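Local atomic coordinates of 2-hydroxychromene-2-carboxylate isomerase (PDB entry 2IMF), a protein that catalyses the reversible, glutathione-dependent isomerisation of 2-hydroxychromene-2-carboxylate to trans-o-hydroxybenzylidenepyruvate in bacterial naphthalene breakdown. Residues A[2-7]-A[31-36]. Residues are numbered along the deposited sequence; the frame is centred on the assembly and turned at random. Where two conformers were deposited one is given.
Sequences IVDFYF and TIRYNA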
loop_
_atom_site.group_PDB
_atom_site.type_symbol
_atom_site.label_atom_id
_atom_site.label_comp_id
_atom_site.label_asym_id
_atom_site.label_seq_id
_atom_site.Cartn_x
_atom_site.Cartn_y
_atom_site.Cartn_z
ATOM N N ILE A 2 -1.500 4.533 -24.140
ATOM C CA ILE A 2 -0.267 5.017 -23.452
ATOM C C ILE A 2 -0.414 5.140 -21.945
ATOM O O ILE A 2 -1.340 5.785 -21.445
ATOM C CB ILE A 2 0.202 6.419 -23.971
ATOM C CG1 ILE A 2 0.610 6.355 -25.452
ATOM C CG2 ILE A 2 1.407 6.882 -23.260
ATOM C CD1 ILE A 2 0.735 7.727 -26.157
ATOM N N VAL A 3 0.561 4.570 -21.241
ATOM C CA VAL A 3 0.656 4.754 -19.759
ATOM C C VAL A 3 1.953 5.474 -19.426
ATOM O O VAL A 3 3.026 5.084 -19.928
ATOM C CB VAL A 3 0.594 3.392 -19.086
ATOM C CG1 VAL A 3 1.015 3.442 -17.629
ATOM C CG2 VAL A 3 -0.828 2.838 -19.246
ATOM N N ASP A 4 1.910 6.517 -18.630
ATOM C CA ASP A 4 3.096 7.132 -18.107
ATOM C C ASP A 4 3.514 6.413 -16.816
ATOM O O ASP A 4 2.688 6.234 -15.920
ATOM C CB ASP A 4 2.823 8.608 -17.861
ATOM C CG ASP A 4 2.485 9.375 -19.170
ATOM O OD1 ASP A 4 2.859 8.912 -20.290
ATOM O OD2 ASP A 4 1.845 10.409 -19.076
ATOM N N PHE A 5 4.770 6.025 -16.753
ATOM C CA PHE A 5 5.342 5.291 -15.617
ATOM C C PHE A 5 6.464 6.046 -15.020
ATOM O O PHE A 5 7.457 6.367 -15.698
ATOM C CB PHE A 5 5.776 3.953 -16.177
ATOM C CG PHE A 5 6.503 3.044 -15.200
ATOM C CD1 PHE A 5 6.112 2.885 -13.854
ATOM C CD2 PHE A 5 7.542 2.225 -15.702
ATOM C CE1 PHE A 5 6.774 1.991 -13.000
ATOM C CE2 PHE A 5 8.220 1.327 -14.833
ATOM C CZ PHE A 5 7.836 1.265 -13.456
ATOM N N TYR A 6 6.354 6.237 -13.714
ATOM C CA TYR A 6 7.355 6.998 -12.955
ATOM C C TYR A 6 8.004 6.061 -11.958
ATOM O O TYR A 6 7.320 5.393 -11.187
ATOM C CB TYR A 6 6.709 8.134 -12.174
ATOM C CG TYR A 6 6.132 9.170 -13.070
ATOM C CD1 TYR A 6 4.849 9.011 -13.708
ATOM C CD2 TYR A 6 6.895 10.245 -13.410
ATOM C CE1 TYR A 6 4.337 9.984 -14.555
ATOM C CE2 TYR A 6 6.390 11.268 -14.331
ATOM C CZ TYR A 6 5.110 11.060 -14.845
ATOM O OH TYR A 6 4.614 12.024 -15.775
ATOM N N PHE A 7 9.323 5.958 -11.971
ATOM C CA PHE A 7 10.046 4.999 -11.139
ATOM C C PHE A 7 11.377 5.636 -10.707
ATOM O O PHE A 7 11.844 6.630 -11.301
ATOM C CB PHE A 7 10.322 3.683 -11.894
ATOM C CG PHE A 7 11.252 3.853 -13.080
ATOM C CD1 PHE A 7 10.781 4.289 -14.302
ATOM C CD2 PHE A 7 12.597 3.672 -12.952
ATOM C CE1 PHE A 7 11.650 4.455 -15.369
ATOM C CE2 PHE A 7 13.460 3.917 -13.980
ATOM C CZ PHE A 7 12.947 4.289 -15.210
ATOM N N THR A 31 1.674 0.709 -24.746
ATOM C CA THR A 31 2.801 1.642 -24.884
ATOM C C THR A 31 3.122 2.282 -23.528
ATOM O O THR A 31 2.251 2.922 -22.945
ATOM C CB THR A 31 2.457 2.778 -25.802
ATOM O OG1 THR A 31 2.196 2.235 -27.118
ATOM C CG2 THR A 31 3.590 3.794 -25.920
ATOM N N ILE A 32 4.377 2.190 -23.094
ATOM C CA ILE A 32 4.795 2.795 -21.787
ATOM C C ILE A 32 5.673 3.980 -22.058
ATOM O O ILE A 32 6.695 3.848 -22.778
ATOM C CB ILE A 32 5.649 1.817 -20.970
ATOM C CG1 ILE A 32 4.872 0.533 -20.653
ATOM C CG2 ILE A 32 6.122 2.462 -19.650
ATOM C CD1 ILE A 32 3.671 0.799 -19.759
ATOM N N ARG A 33 5.358 5.121 -21.456
ATOM C CA ARG A 33 6.247 6.250 -21.430
ATOM C C ARG A 33 7.016 6.229 -20.076
ATOM O O ARG A 33 6.419 6.502 -18.999
ATOM C CB ARG A 33 5.489 7.556 -21.639
ATOM C CG ARG A 33 6.375 8.750 -21.617
ATOM C CD ARG A 33 5.592 10.045 -21.989
ATOM N NE ARG A 33 4.361 9.750 -22.722
ATOM C CZ ARG A 33 3.202 10.408 -22.588
ATOM N NH1 ARG A 33 3.073 11.422 -21.749
ATOM N NH2 ARG A 33 2.152 10.038 -23.287
ATOM N N TYR A 34 8.314 5.934 -20.118
ATOM C CA TYR A 34 9.135 5.781 -18.888
ATOM C C TYR A 34 9.684 7.099 -18.387
ATOM O O TYR A 34 10.124 7.962 -19.199
ATOM C CB TYR A 34 10.317 4.896 -19.180
ATOM C CG TYR A 34 9.962 3.492 -19.482
ATOM C CD1 TYR A 34 9.684 3.127 -20.813
ATOM C CD2 TYR A 34 9.867 2.503 -18.491
ATOM C CE1 TYR A 34 9.358 1.815 -21.146
ATOM C CE2 TYR A 34 9.537 1.196 -18.834
ATOM C CZ TYR A 34 9.253 0.874 -20.172
ATOM O OH TYR A 34 8.948 -0.414 -20.495
ATOM N N ASN A 35 9.661 7.298 -17.070
ATOM C CA ASN A 35 10.194 8.471 -16.467
ATOM C C ASN A 35 11.006 8.081 -15.222
ATOM O O ASN A 35 10.430 7.782 -14.184
ATOM C CB ASN A 35 9.036 9.398 -16.021
ATOM C CG ASN A 35 8.124 9.840 -17.198
ATOM O OD1 ASN A 35 8.446 10.774 -17.938
ATOM N ND2 ASN A 35 7.058 9.106 -17.403
ATOM N N ALA A 36 12.331 8.206 -15.304
ATOM C CA ALA A 36 13.198 7.964 -14.121
ATOM C C ALA A 36 13.279 9.239 -13.319
ATOM O O ALA A 36 13.651 10.298 -13.867
ATOM C CB ALA A 36 14.604 7.509 -14.528
#
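Y6 and N35 share a first torsion, each CG anti to its own carbonyl carbon (chi1 -66° and -60°), and that sets the two groups side by side. The amide stacks over one face of the phenol ring, the two planes 13° apart, with N35 CG 3.6 Å from Y6 CE2. From there N35 ND2 reaches back to F5 O at 3.3 Å, arriving well above the carbonyl plane, while N35 N bonds the same F5 O at 2.8 Å; one oxygen thus takes two donors. Replacing Y6 by an alanine is likely to strip the amide of its stacking surface and leave R163 without the phenol oxygen it bonds. Two residues earlier on each strand, D4 OD1 appears to lie over one face of the R33 guanidinium, a contact of charge only, and that oxygen's place is uncertain; the firmer salt bridge of D4 runs from OD2 to R163. On the other side of the sheet, F5 CD2 packs 3.6 Å from Y34 CD2, and A36 CA makes a CH-pi contact with the F7 face. Helix 12-28 links these parallel strands, the beta-alpha-beta unit of the thioredoxin fold, and packs on F5, F7 and Y34. Bonded to F5 O and stacked on Y6, the buried N35 amide is probably fixed in its rotation.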